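Bifunctional protein PutA (Bradyrhizobium diazoefficiens, PDB 6BSN) probably oxidises proline to glutamate in two steps, pairing an FAD-dependent proline dehydrogenase with an NAD-dependent aldehyde dehydrogenase in one chain. Local coordinates at residues A[341-346]-A[393-398]; A[416-421]-A[441-446]. The protein carries 1 engineered substitution. All coordinates share one frame; numbering follows the deposited sequence.

Contact 1: residues A[341-346]-A[393-398]. With FDA (dihydroflavine-adenine dinucleotide), chain C.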
ATOM      1  N   ARG A 341      25.194 -45.899  10.229  1.00 31.88           N
ATOM      2  CA  ARG A 341      24.535 -45.315   9.067  1.00 28.53           C
ATOM      3  C   ARG A 341      24.161 -43.864   9.346  1.00 30.62           C
ATOM      4  O   ARG A 341      23.466 -43.578  10.325  1.00 24.28           O
ATOM      5  CB  ARG A 341      23.279 -46.102   8.685  1.00 21.92           C
ATOM      6  CG  ARG A 341      22.554 -45.481   7.491  1.00 25.40           C
ATOM      7  CD  ARG A 341      21.094 -45.950   7.370  1.00 26.21           C
ATOM      8  NE  ARG A 341      21.044 -47.398   7.285  1.00 26.90           N
ATOM      9  CZ  ARG A 341      20.109 -48.135   7.852  1.00 20.95           C
ATOM     10  NH1 ARG A 341      19.115 -47.577   8.541  1.00 22.85           N
ATOM     11  NH2 ARG A 341      20.175 -49.437   7.724  1.00 23.08           N
ATOM     12  N   LEU A 342      24.604 -42.956   8.478  1.00 30.59           N
ATOM     13  CA  LEU A 342      24.238 -41.544   8.575  1.00 30.12           C
ATOM     14  C   LEU A 342      23.147 -41.249   7.554  1.00 27.00           C
ATOM     15  O   LEU A 342      23.357 -41.445   6.354  1.00 28.13           O
ATOM     16  CB  LEU A 342      25.444 -40.626   8.360  1.00 22.63           C
ATOM     17  CG  LEU A 342      25.190 -39.145   8.714  1.00 24.70           C
ATOM     18  CD1 LEU A 342      25.003 -38.939  10.251  1.00 22.69           C
ATOM     19  CD2 LEU A 342      26.299 -38.256   8.136  1.00 27.74           C
ATOM     20  N   VAL A 343      21.982 -40.803   8.034  1.00 23.23           N
ATOM     21  CA  VAL A 343      20.872 -40.387   7.186  1.00 23.50           C
ATOM     22  C   VAL A 343      20.537 -38.934   7.510  1.00 27.06           C
ATOM     23  O   VAL A 343      20.984 -38.382   8.515  1.00 24.30           O
ATOM     24  CB  VAL A 343      19.622 -41.266   7.374  1.00 26.86           C
ATOM     25  CG1 VAL A 343      19.953 -42.737   7.171  1.00 24.93           C
ATOM     26  CG2 VAL A 343      19.002 -41.006   8.781  1.00 23.17           C
ATOM     27  N   LYS A 344      19.715 -38.319   6.662  1.00 20.44           N
ATOM     28  CA  LYS A 344      19.282 -36.981   7.046  1.00 32.46           C
ATOM     29  C   LYS A 344      18.131 -37.052   8.040  1.00 27.63           C
ATOM     30  O   LYS A 344      18.225 -36.487   9.136  1.00 29.85           O
ATOM     31  CB  LYS A 344      18.950 -36.149   5.806  1.00 21.55           C
ATOM     32  CG  LYS A 344      20.251 -35.866   5.014  1.00 20.72           C
ATOM     33  CD  LYS A 344      20.033 -35.068   3.737  1.00 22.07           C
ATOM     34  CE  LYS A 344      21.317 -35.052   2.941  1.00 21.21           C
ATOM     35  NZ  LYS A 344      21.158 -34.298   1.678  1.00 26.00           N
ATOM     36  N   GLY A 345      17.088 -37.818   7.730  1.00 24.89           N
ATOM     37  CA  GLY A 345      16.006 -38.005   8.684  1.00 20.21           C
ATOM     38  C   GLY A 345      14.636 -38.085   8.052  1.00 25.18           C
ATOM     39  O   GLY A 345      14.247 -37.208   7.265  1.00 22.28           O
ATOM     40  N   ALA A 346      13.855 -39.088   8.456  1.00 23.48           N
ATOM     41  CA  ALA A 346      12.601 -39.408   7.779  1.00 25.50           C
ATOM     42  C   ALA A 346      11.356 -38.783   8.415  1.00 30.57           C
ATOM     43  O   ALA A 346      10.273 -38.939   7.854  1.00 27.51           O
ATOM     44  CB  ALA A 346      12.412 -40.937   7.722  1.00 19.99           C
ATOM     45  N   GLN A 393      28.312 -45.520   6.867  1.00 25.57           N
ATOM     46  CA  GLN A 393      27.443 -45.839   5.736  1.00 29.90           C
ATOM     47  C   GLN A 393      26.620 -44.587   5.454  1.00 31.55           C
ATOM     48  O   GLN A 393      25.814 -44.168   6.294  1.00 27.26           O
ATOM     49  CB  GLN A 393      26.550 -47.052   6.043  1.00 28.31           C
ATOM     50  CG  GLN A 393      27.344 -48.246   6.601  1.00 29.79           C
ATOM     51  CD  GLN A 393      26.458 -49.288   7.298  1.00 33.12           C
ATOM     52  OE1 GLN A 393      25.769 -48.998   8.288  1.00 32.56           O
ATOM     53  NE2 GLN A 393      26.463 -50.499   6.766  1.00 23.34           N
ATOM     54  N   PHE A 394      26.838 -43.972   4.299  1.00 28.09           N
ATOM     55  CA  PHE A 394      26.206 -42.694   3.977  1.00 30.64           C
ATOM     56  C   PHE A 394      24.982 -43.001   3.126  1.00 30.55           C
ATOM     57  O   PHE A 394      25.100 -43.285   1.937  1.00 25.55           O
ATOM     58  CB  PHE A 394      27.205 -41.755   3.299  1.00 26.91           C
ATOM     59  CG  PHE A 394      28.428 -41.487   4.150  1.00 31.03           C
ATOM     60  CD1 PHE A 394      28.318 -40.740   5.319  1.00 27.14           C
ATOM     61  CD2 PHE A 394      29.670 -42.028   3.822  1.00 26.84           C
ATOM     62  CE1 PHE A 394      29.416 -40.522   6.128  1.00 27.09           C
ATOM     63  CE2 PHE A 394      30.767 -41.805   4.620  1.00 27.79           C
ATOM     64  CZ  PHE A 394      30.645 -41.045   5.777  1.00 28.94           C
ATOM     65  N   ALA A 395      23.804 -42.985   3.758  1.00 32.24           N
ATOM     66  CA  ALA A 395      22.541 -43.312   3.100  1.00 31.03           C
ATOM     67  C   ALA A 395      21.905 -42.022   2.595  1.00 31.93           C
ATOM     68  O   ALA A 395      21.326 -41.250   3.367  1.00 34.02           O
ATOM     69  CB  ALA A 395      21.607 -44.046   4.055  1.00 30.74           C
ATOM     70  N   THR A 396      21.999 -41.795   1.288  1.00 31.69           N
ATOM     71  CA  THR A 396      21.434 -40.607   0.661  1.00 23.96           C
ATOM     72  C   THR A 396      21.316 -40.850  -0.838  1.00 22.82           C
ATOM     73  O   THR A 396      22.109 -41.596  -1.418  1.00 24.23           O
ATOM     74  CB  THR A 396      22.309 -39.374   0.928  1.00 25.73           C
ATOM     75  OG1 THR A 396      21.810 -38.256   0.184  1.00 25.65           O
ATOM     76  CG2 THR A 396      23.711 -39.635   0.499  1.00 29.78           C
ATOM     77  N   HIS A 397      20.328 -40.208  -1.463  1.00 29.13           N
ATOM     78  CA  HIS A 397      20.197 -40.218  -2.916  1.00 29.84           C
ATOM     79  C   HIS A 397      20.465 -38.835  -3.504  1.00 26.09           C
ATOM     80  O   HIS A 397      20.059 -38.551  -4.633  1.00 25.96           O
ATOM     81  CB  HIS A 397      18.810 -40.710  -3.355  1.00 24.85           C
ATOM     82  CG  HIS A 397      18.341 -41.944  -2.645  1.00 34.57           C
ATOM     83  ND1 HIS A 397      17.346 -41.921  -1.692  1.00 31.43           N
ATOM     84  CD2 HIS A 397      18.731 -43.237  -2.749  1.00 33.26           C
ATOM     85  CE1 HIS A 397      17.139 -43.148  -1.248  1.00 32.04           C
ATOM     86  NE2 HIS A 397      17.975 -43.962  -1.864  1.00 34.53           N
ATOM     87  N   ASN A 398      21.135 -37.975  -2.754  1.00 30.40           N
ATOM     88  CA  ASN A 398      21.455 -36.620  -3.189  1.00 29.27           C
ATOM     89  C   ASN A 398      22.823 -36.628  -3.854  1.00 28.20           C
ATOM     90  O   ASN A 398      23.820 -36.932  -3.197  1.00 28.68           O
ATOM     91  CB  ASN A 398      21.438 -35.681  -1.983  1.00 32.36           C
ATOM     92  CG  ASN A 398      21.793 -34.248  -2.334  1.00 31.04           C
ATOM     93  OD1 ASN A 398      22.744 -33.979  -3.072  1.00 33.78           O
ATOM     94  ND2 ASN A 398      21.051 -33.313  -1.759  1.00 26.89           N
TER
HETATM   95  PA  FDA C2001      17.419 -34.990   0.184  1.00 27.47           P
HETATM   96  O1A FDA C2001      16.460 -34.413  -0.896  1.00 28.61           O
HETATM   97  O2A FDA C2001      18.787 -34.597   0.214  1.00 23.85           O
HETATM   98  O5B FDA C2001      17.153 -34.612   1.592  1.00 27.24           O
HETATM   99  C5B FDA C2001      15.825 -34.717   2.093  1.00 30.82           C
HETATM  100  C4B FDA C2001      15.824 -34.560   3.611  1.00 29.98           C
HETATM  101  O4B FDA C2001      16.130 -33.253   4.017  1.00 29.85           O
HETATM  102  C3B FDA C2001      14.528 -34.852   4.298  1.00 31.94           C
HETATM  103  O3B FDA C2001      14.332 -36.199   4.417  1.00 27.41           O
HETATM  104  C2B FDA C2001      14.721 -34.196   5.604  1.00 30.09           C
HETATM  105  O2B FDA C2001      15.426 -35.022   6.469  1.00 28.59           O
HETATM  106  C1B FDA C2001      15.534 -32.996   5.244  1.00 26.46           C
HETATM  107  N9A FDA C2001      14.760 -31.770   5.139  1.00 31.17           N
HETATM  108  C8A FDA C2001      13.780 -31.440   4.213  1.00 25.31           C
HETATM  109  N7A FDA C2001      13.319 -30.228   4.482  1.00 25.32           N
HETATM  110  C5A FDA C2001      13.977 -29.715   5.597  1.00 25.15           C
HETATM  111  C6A FDA C2001      13.917 -28.534   6.313  1.00 25.98           C
HETATM  112  N6A FDA C2001      13.008 -27.491   5.925  1.00 26.53           N
HETATM  113  N1A FDA C2001      14.716 -28.342   7.374  1.00 26.70           N
HETATM  114  C2A FDA C2001      15.585 -29.288   7.782  1.00 30.01           C
HETATM  115  N3A FDA C2001      15.671 -30.458   7.093  1.00 28.68           N
HETATM  116  C4A FDA C2001      14.905 -30.692   6.029  1.00 26.20           C
HETATM  117  N1  FDA C2001      15.636 -41.914   7.929  1.00 32.42           N
HETATM  118  C2  FDA C2001      15.500 -41.965   9.350  1.00 25.10           C
HETATM  119  O2  FDA C2001      14.948 -40.871   9.969  1.00 33.01           O
HETATM  120  N3  FDA C2001      15.923 -43.111  10.073  1.00 29.24           N
HETATM  121  C4  FDA C2001      16.484 -44.204   9.381  1.00 28.07           C
HETATM  122  O4  FDA C2001      16.909 -45.322  10.050  1.00 30.60           O
HETATM  123  C4X FDA C2001      16.632 -44.142   7.900  1.00 27.55           C
HETATM  124  N5  FDA C2001      17.164 -45.267   7.185  1.00 26.01           N
HETATM  125  C5X FDA C2001      17.479 -45.095   5.775  1.00 29.60           C
HETATM  126  C6  FDA C2001      18.220 -46.185   5.064  1.00 19.97           C
HETATM  127  C7  FDA C2001      18.584 -45.975   3.706  1.00 26.40           C
HETATM  128  C7M FDA C2001      19.331 -47.060   2.979  1.00 24.99           C
HETATM  129  C8  FDA C2001      18.249 -44.751   3.033  1.00 27.26           C
HETATM  130  C8M FDA C2001      18.621 -44.497   1.593  1.00 31.60           C
HETATM  131  C9  FDA C2001      17.548 -43.733   3.714  1.00 29.55           C
HETATM  132  C9A FDA C2001      17.161 -43.936   5.129  1.00 29.08           C
HETATM  133  N10 FDA C2001      16.364 -42.927   5.798  1.00 31.23           N
HETATM  134  C10 FDA C2001      16.218 -43.029   7.220  1.00 30.22           C
HETATM  135  C1' FDA C2001      15.685 -41.832   5.080  1.00 32.05           C
HETATM  136  C2' FDA C2001      16.523 -40.565   5.108  1.00 33.34           C
HETATM  137  O2' FDA C2001      16.596 -40.068   6.397  1.00 32.24           O
HETATM  138  C3' FDA C2001      15.939 -39.504   4.190  1.00 38.19           C
HETATM  139  O3' FDA C2001      14.663 -39.278   4.625  1.00 37.95           O
HETATM  140  C4' FDA C2001      15.851 -39.846   2.701  1.00 38.80           C
HETATM  141  O4' FDA C2001      16.847 -40.741   2.337  1.00 34.70           O
HETATM  142  C5' FDA C2001      15.993 -38.594   1.842  1.00 40.88           C
HETATM  143  O5' FDA C2001      17.178 -37.891   2.163  1.00 38.10           O
HETATM  144  P   FDA C2001      18.333 -37.552   1.096  1.00 32.95           P
HETATM  145  O1P FDA C2001      19.793 -37.327   1.605  1.00 42.57           O
HETATM  146  O2P FDA C2001      18.104 -38.726   0.081  1.00 22.44           O
HETATM  147  O3P FDA C2001      17.534 -36.477   0.152  1.00 31.76           O
HETATM  148  O   HOH W   1      23.272 -49.755   7.952  1.00 37.76           O
HETATM  149  O   HOH W   2      19.647 -39.108   3.887  1.00 24.50           O
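Arg341 and Gln393 sit side by side on neighbouring parallel strands of the proline dehydrogenase barrel, and Leu342 bonds to the residues before and after Phe394 on the next strand: its N gives a hydrogen bond to Gln393 O (2.8 Å), and its O accepts one from Ala395 N. The arginine can be followed outward. CB passes near the amide oxygen of Gln393, and CG rests on the methyl of Ala395, 3.8 Å from its CB. With CG anti to the backbone N (chi1 178°), CD comes beside the reduced flavin, and the bend at chi3 brings NE and the guanidinium along it, with flavin C6 3.5 Å above one guanidinium face. NE bonds to Gln418; NH1 pairs with Asp280 and stands 3.3 Å from flavin N5; NH2 reaches Ser237, Tyr443 and, weakly, a water that donates to Gln393 OE1, the amide nitrogen of this glutamine bonding to Asn276 OD1. With an alanine here, Asp280 would probably be left without its positive mate and flavin N5 without its neighbouring charge. A methyl suits the place of Ala395, where CB packs against the dimethylbenzene ring, 3.6 Å from C8. Beyond the strands both chains turn to the pyrophosphate. Lys344, extended beyond CG, sets NZ 2.8 Å from the cofactor's phosphate oxygen O2A and shares its charge with Asp373. Thr396 OG1 donates to O1P (2.6 Å) and also accepts from Asn398 N, an ST turn before the helix whose first turn Asn398 caps, its OD1 taking a bond from Thr401 N. Lys344 thus answers the charge of the diphosphate, while Arg341, itself paired with an acid, sets a cationic group beside N5 and O4 that would probably polarise that part of the flavin.

Contact 2: residues A[416-421]-A[441-446]. With FDA (dihydroflavine-adenine dinucleotide), chain C.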
ATOM      1  N   GLU A 416      30.926 -46.882   3.030  1.00 28.72           N
ATOM      2  CA  GLU A 416      30.095 -47.231   1.885  1.00 28.91           C
ATOM      3  C   GLU A 416      28.982 -46.201   1.756  1.00 30.63           C
ATOM      4  O   GLU A 416      28.675 -45.464   2.698  1.00 28.03           O
ATOM      5  CB  GLU A 416      29.486 -48.645   2.024  1.00 33.01           C
ATOM      6  CG  GLU A 416      28.247 -48.647   2.940  1.00 23.78           C
ATOM      7  CD  GLU A 416      27.683 -50.023   3.255  1.00 29.69           C
ATOM      8  OE1 GLU A 416      28.308 -51.047   2.894  1.00 27.23           O
ATOM      9  OE2 GLU A 416      26.609 -50.067   3.901  1.00 31.07           O
ATOM     10  N   PHE A 417      28.362 -46.167   0.581  1.00 25.98           N
ATOM     11  CA  PHE A 417      27.101 -45.466   0.427  1.00 27.70           C
ATOM     12  C   PHE A 417      25.928 -46.454   0.510  1.00 32.00           C
ATOM     13  O   PHE A 417      26.094 -47.677   0.421  1.00 25.95           O
ATOM     14  CB  PHE A 417      27.077 -44.695  -0.896  1.00 28.24           C
ATOM     15  CG  PHE A 417      28.051 -43.552  -0.945  1.00 30.73           C
ATOM     16  CD1 PHE A 417      29.290 -43.708  -1.555  1.00 29.66           C
ATOM     17  CD2 PHE A 417      27.725 -42.316  -0.380  1.00 25.53           C
ATOM     18  CE1 PHE A 417      30.202 -42.646  -1.586  1.00 33.69           C
ATOM     19  CE2 PHE A 417      28.615 -41.260  -0.412  1.00 26.51           C
ATOM     20  CZ  PHE A 417      29.851 -41.413  -1.011  1.00 29.54           C
ATOM     21  N   GLN A 418      24.724 -45.908   0.682  1.00 31.01           N
ATOM     22  CA  GLN A 418      23.526 -46.739   0.770  1.00 31.72           C
ATOM     23  C   GLN A 418      22.392 -46.060   0.022  1.00 33.70           C
ATOM     24  O   GLN A 418      22.313 -44.829  -0.051  1.00 21.48           O
ATOM     25  CB  GLN A 418      23.082 -47.005   2.214  1.00 28.36           C
ATOM     26  CG  GLN A 418      24.071 -47.792   3.050  1.00 31.07           C
ATOM     27  CD  GLN A 418      23.492 -48.250   4.379  1.00 26.88           C
ATOM     28  OE1 GLN A 418      22.513 -47.671   4.890  1.00 23.84           O
ATOM     29  NE2 GLN A 418      24.102 -49.295   4.959  1.00 24.19           N
ATOM     30  N   ARG A 419      21.525 -46.882  -0.554  1.00 25.83           N
ATOM     31  CA  ARG A 419      20.357 -46.388  -1.243  1.00 25.05           C
ATOM     32  C   ARG A 419      19.212 -47.363  -1.021  1.00 26.09           C
ATOM     33  O   ARG A 419      19.402 -48.494  -0.569  1.00 30.12           O
ATOM     34  CB  ARG A 419      20.633 -46.218  -2.741  1.00 28.04           C
ATOM     35  CG  ARG A 419      20.905 -47.558  -3.450  1.00 31.79           C
ATOM     36  CD  ARG A 419      21.104 -47.378  -4.959  1.00 33.15           C
ATOM     37  NE  ARG A 419      20.911 -48.637  -5.673  1.00 34.90           N
ATOM     38  CZ  ARG A 419      19.807 -48.949  -6.346  1.00 30.20           C
ATOM     39  NH1 ARG A 419      19.715 -50.117  -6.949  1.00 36.91           N
ATOM     40  NH2 ARG A 419      18.797 -48.093  -6.413  1.00 28.39           N
ATOM     41  N   LEU A 420      18.020 -46.918  -1.389  1.00 23.98           N
ATOM     42  CA  LEU A 420      16.815 -47.727  -1.343  1.00 34.23           C
ATOM     43  C   LEU A 420      16.466 -48.180  -2.756  1.00 32.34           C
ATOM     44  O   LEU A 420      16.532 -47.387  -3.699  1.00 30.45           O
ATOM     45  CB  LEU A 420      15.659 -46.912  -0.752  1.00 38.05           C
ATOM     46  CG  LEU A 420      15.400 -47.189   0.720  1.00 50.15           C
ATOM     47  CD1 LEU A 420      14.427 -46.161   1.297  1.00 59.12           C
ATOM     48  CD2 LEU A 420      14.879 -48.626   0.881  1.00 46.14           C
ATOM     49  N   HIS A 421      16.088 -49.447  -2.896  1.00 29.70           N
ATOM     50  CA  HIS A 421      15.719 -49.971  -4.209  1.00 37.72           C
ATOM     51  C   HIS A 421      14.674 -49.069  -4.843  1.00 36.47           C
ATOM     52  O   HIS A 421      13.736 -48.634  -4.179  1.00 34.76           O
ATOM     53  CB  HIS A 421      15.183 -51.403  -4.088  1.00 33.47           C
ATOM     54  CG  HIS A 421      15.431 -52.244  -5.302  1.00 37.29           C
ATOM     55  ND1 HIS A 421      14.823 -51.998  -6.517  1.00 38.82           N
ATOM     56  CD2 HIS A 421      16.239 -53.314  -5.496  1.00 41.32           C
ATOM     57  CE1 HIS A 421      15.243 -52.883  -7.403  1.00 42.47           C
ATOM     58  NE2 HIS A 421      16.105 -53.691  -6.810  1.00 39.78           N
ATOM     59  N   ARG A 441      25.559 -50.020  -0.809  1.00 32.16           N
ATOM     60  CA  ARG A 441      24.605 -51.036  -0.390  1.00 30.54           C
ATOM     61  C   ARG A 441      23.198 -50.626  -0.820  1.00 32.46           C
ATOM     62  O   ARG A 441      22.792 -49.465  -0.626  1.00 28.71           O
ATOM     63  CB  ARG A 441      24.674 -51.209   1.129  1.00 34.30           C
ATOM     64  CG  ARG A 441      23.727 -52.234   1.729  1.00 30.62           C
ATOM     65  CD  ARG A 441      23.939 -52.281   3.242  1.00 24.75           C
ATOM     66  NE  ARG A 441      25.347 -52.477   3.579  1.00 27.10           N
ATOM     67  CZ  ARG A 441      25.911 -53.673   3.769  1.00 31.10           C
ATOM     68  NH1 ARG A 441      25.184 -54.792   3.646  1.00 24.49           N
ATOM     69  NH2 ARG A 441      27.209 -53.765   4.077  1.00 24.07           N
ATOM     70  N   THR A 442      22.458 -51.572  -1.414  1.00 24.10           N
ATOM     71  CA  THR A 442      21.080 -51.345  -1.848  1.00 22.40           C
ATOM     72  C   THR A 442      20.146 -52.147  -0.950  1.00 28.68           C
ATOM     73  O   THR A 442      20.303 -53.364  -0.827  1.00 27.51           O
ATOM     74  CB  THR A 442      20.879 -51.748  -3.317  1.00 29.41           C
ATOM     75  OG1 THR A 442      21.719 -50.950  -4.145  1.00 27.77           O
ATOM     76  CG2 THR A 442      19.424 -51.532  -3.764  1.00 29.11           C
ATOM     77  N   TYR A 443      19.181 -51.469  -0.336  1.00 26.01           N
ATOM     78  CA  TYR A 443      18.174 -52.109   0.497  1.00 28.66           C
ATOM     79  C   TYR A 443      16.866 -52.221  -0.266  1.00 32.41           C
ATOM     80  O   TYR A 443      16.448 -51.276  -0.945  1.00 37.18           O
ATOM     81  CB  TYR A 443      17.885 -51.314   1.771  1.00 29.38           C
ATOM     82  CG  TYR A 443      18.934 -51.330   2.833  1.00 26.59           C
ATOM     83  CD1 TYR A 443      18.845 -52.187   3.908  1.00 20.95           C
ATOM     84  CD2 TYR A 443      19.990 -50.423   2.789  1.00 31.74           C
ATOM     85  CE1 TYR A 443      19.811 -52.174   4.920  1.00 35.36           C
ATOM     86  CE2 TYR A 443      20.946 -50.391   3.779  1.00 31.08           C
ATOM     87  CZ  TYR A 443      20.866 -51.267   4.834  1.00 33.09           C
ATOM     88  OH  TYR A 443      21.839 -51.220   5.800  1.00 35.47           O
ATOM     89  N   ALA A 444      16.207 -53.334  -0.104  1.00 29.71           N
ATOM     90  CA  ALA A 444      14.839 -53.450  -0.583  1.00 31.58           C
ATOM     91  C   ALA A 444      13.874 -53.513   0.601  1.00 25.70           C
ATOM     92  O   ALA A 444      14.193 -54.148   1.615  1.00 32.50           O
ATOM     93  CB  ALA A 444      14.675 -54.714  -1.457  1.00 27.51           C
ATOM     94  N   PRO A 445      12.702 -52.875   0.518  1.00 22.51           N
ATOM     95  CA  PRO A 445      11.684 -53.070   1.560  1.00 24.94           C
ATOM     96  C   PRO A 445      11.140 -54.487   1.495  1.00 24.09           C
ATOM     97  O   PRO A 445      10.794 -54.977   0.418  1.00 25.63           O
ATOM     98  CB  PRO A 445      10.601 -52.041   1.205  1.00 25.80           C
ATOM     99  CG  PRO A 445      11.203 -51.170   0.162  1.00 27.54           C
ATOM    100  CD  PRO A 445      12.218 -51.971  -0.531  1.00 26.03           C
ATOM    101  N   VAL A 446      11.091 -55.151   2.647  1.00 23.11           N
ATOM    102  CA  VAL A 446      10.647 -56.539   2.732  1.00 25.64           C
ATOM    103  C   VAL A 446       9.667 -56.644   3.887  1.00 29.58           C
ATOM    104  O   VAL A 446       9.961 -56.158   4.984  1.00 28.03           O
ATOM    105  CB  VAL A 446      11.826 -57.522   2.929  1.00 30.49           C
ATOM    106  CG1 VAL A 446      11.330 -58.974   2.985  1.00 26.92           C
ATOM    107  CG2 VAL A 446      12.866 -57.389   1.821  1.00 30.25           C
TER
HETATM  108  PA  FDA C2001      17.419 -34.990   0.184  1.00 27.47           P
HETATM  109  O1A FDA C2001      16.460 -34.413  -0.896  1.00 28.61           O
HETATM  110  O2A FDA C2001      18.787 -34.597   0.214  1.00 23.85           O
HETATM  111  O5B FDA C2001      17.153 -34.612   1.592  1.00 27.24           O
HETATM  112  C5B FDA C2001      15.825 -34.717   2.093  1.00 30.82           C
HETATM  113  C4B FDA C2001      15.824 -34.560   3.611  1.00 29.98           C
HETATM  114  O4B FDA C2001      16.130 -33.253   4.017  1.00 29.85           O
HETATM  115  C3B FDA C2001      14.528 -34.852   4.298  1.00 31.94           C
HETATM  116  O3B FDA C2001      14.332 -36.199   4.417  1.00 27.41           O
HETATM  117  C2B FDA C2001      14.721 -34.196   5.604  1.00 30.09           C
HETATM  118  O2B FDA C2001      15.426 -35.022   6.469  1.00 28.59           O
HETATM  119  C1B FDA C2001      15.534 -32.996   5.244  1.00 26.46           C
HETATM  120  N9A FDA C2001      14.760 -31.770   5.139  1.00 31.17           N
HETATM  121  C8A FDA C2001      13.780 -31.440   4.213  1.00 25.31           C
HETATM  122  N7A FDA C2001      13.319 -30.228   4.482  1.00 25.32           N
HETATM  123  C5A FDA C2001      13.977 -29.715   5.597  1.00 25.15           C
HETATM  124  C6A FDA C2001      13.917 -28.534   6.313  1.00 25.98           C
HETATM  125  N6A FDA C2001      13.008 -27.491   5.925  1.00 26.53           N
HETATM  126  N1A FDA C2001      14.716 -28.342   7.374  1.00 26.70           N
HETATM  127  C2A FDA C2001      15.585 -29.288   7.782  1.00 30.01           C
HETATM  128  N3A FDA C2001      15.671 -30.458   7.093  1.00 28.68           N
HETATM  129  C4A FDA C2001      14.905 -30.692   6.029  1.00 26.20           C
HETATM  130  N1  FDA C2001      15.636 -41.914   7.929  1.00 32.42           N
HETATM  131  C2  FDA C2001      15.500 -41.965   9.350  1.00 25.10           C
HETATM  132  O2  FDA C2001      14.948 -40.871   9.969  1.00 33.01           O
HETATM  133  N3  FDA C2001      15.923 -43.111  10.073  1.00 29.24           N
HETATM  134  C4  FDA C2001      16.484 -44.204   9.381  1.00 28.07           C
HETATM  135  O4  FDA C2001      16.909 -45.322  10.050  1.00 30.60           O
HETATM  136  C4X FDA C2001      16.632 -44.142   7.900  1.00 27.55           C
HETATM  137  N5  FDA C2001      17.164 -45.267   7.185  1.00 26.01           N
HETATM  138  C5X FDA C2001      17.479 -45.095   5.775  1.00 29.60           C
HETATM  139  C6  FDA C2001      18.220 -46.185   5.064  1.00 19.97           C
HETATM  140  C7  FDA C2001      18.584 -45.975   3.706  1.00 26.40           C
HETATM  141  C7M FDA C2001      19.331 -47.060   2.979  1.00 24.99           C
HETATM  142  C8  FDA C2001      18.249 -44.751   3.033  1.00 27.26           C
HETATM  143  C8M FDA C2001      18.621 -44.497   1.593  1.00 31.60           C
HETATM  144  C9  FDA C2001      17.548 -43.733   3.714  1.00 29.55           C
HETATM  145  C9A FDA C2001      17.161 -43.936   5.129  1.00 29.08           C
HETATM  146  N10 FDA C2001      16.364 -42.927   5.798  1.00 31.23           N
HETATM  147  C10 FDA C2001      16.218 -43.029   7.220  1.00 30.22           C
HETATM  148  C1' FDA C2001      15.685 -41.832   5.080  1.00 32.05           C
HETATM  149  C2' FDA C2001      16.523 -40.565   5.108  1.00 33.34           C
HETATM  150  O2' FDA C2001      16.596 -40.068   6.397  1.00 32.24           O
HETATM  151  C3' FDA C2001      15.939 -39.504   4.190  1.00 38.19           C
HETATM  152  O3' FDA C2001      14.663 -39.278   4.625  1.00 37.95           O
HETATM  153  C4' FDA C2001      15.851 -39.846   2.701  1.00 38.80           C
HETATM  154  O4' FDA C2001      16.847 -40.741   2.337  1.00 34.70           O
HETATM  155  C5' FDA C2001      15.993 -38.594   1.842  1.00 40.88           C
HETATM  156  O5' FDA C2001      17.178 -37.891   2.163  1.00 38.10           O
HETATM  157  P   FDA C2001      18.333 -37.552   1.096  1.00 32.95           P
HETATM  158  O1P FDA C2001      19.793 -37.327   1.605  1.00 42.57           O
HETATM  159  O2P FDA C2001      18.104 -38.726   0.081  1.00 22.44           O
HETATM  160  O3P FDA C2001      17.534 -36.477   0.152  1.00 31.76           O
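Glu416 and Arg441 cross at a slant, their carboxylate and guanidinium planes 44° apart, yet the arginine still grips the acid side-on with two nitrogens. NE meets OE2 at 2.7 Å within the guanidinium plane, in a nearly straight bond, whereas NH2 reaches OE1 at 3.2 Å in a more bent bond, the oxygen lying off the guanidinium plane. The bend at chi3 of Arg441 (-52°) turns the guanidinium back to the acid. OE2 takes a second firm bond, from Gln418 NE2 at 2.8 Å, with the donor nearly in line with the C-O bond. The glutamine runs alongside Arg441, pointing the same way, but its amide is turned 71° from the ring of Tyr443 and brings CD to the edge of that ring, 3.4 Å from CE2. An amide suits this place because its two ends differ: NE2 serves the glutamate while OE1 accepts from Arg341, to which the tyrosine hydroxyl is also bonded. Backbone bonds between residues 417-421 and 441-443 hold the strands in parallel register, closing a beta-alpha-beta unit, strand 416-420, helix 425-434 and strand 440-448, of the proline dehydrogenase barrel. On the face of Gln418 and Tyr443 the flavin's methyl C7M rests 3.4 Å from Tyr443 CD2. The other face carries Arg419 and Thr442: the methyl CG2 lies 3.3 Å above the guanidinium plane near its rim, OG1 takes a weak bond from NE, and NH2 goes on to Met423 O. Leu420, back on the flavin side, lays CD2 against Tyr443 CB at 4.1 Å.

In the fold
From the N terminus, contact 1 forms first: strand 338-343 leads through helices 348-357 and 369-385 to strand 390-395, and the pairing of 341-346 with 393-398 closes that mostly helical loop. The chain then passes through helix 399-409 into strand 416-420, and contact 2 closes a shorter loop round helix 425-434. The loops follow in series, neither nesting nor crossing. Because strands 390-395 and 416-420 are themselves neighbours, the two contacts place four consecutive strands side by side in the parallel barrel. Phe394 N to Glu416 O, 2.9 Å, joins them through the backbone, and both border the same flavin cofactor.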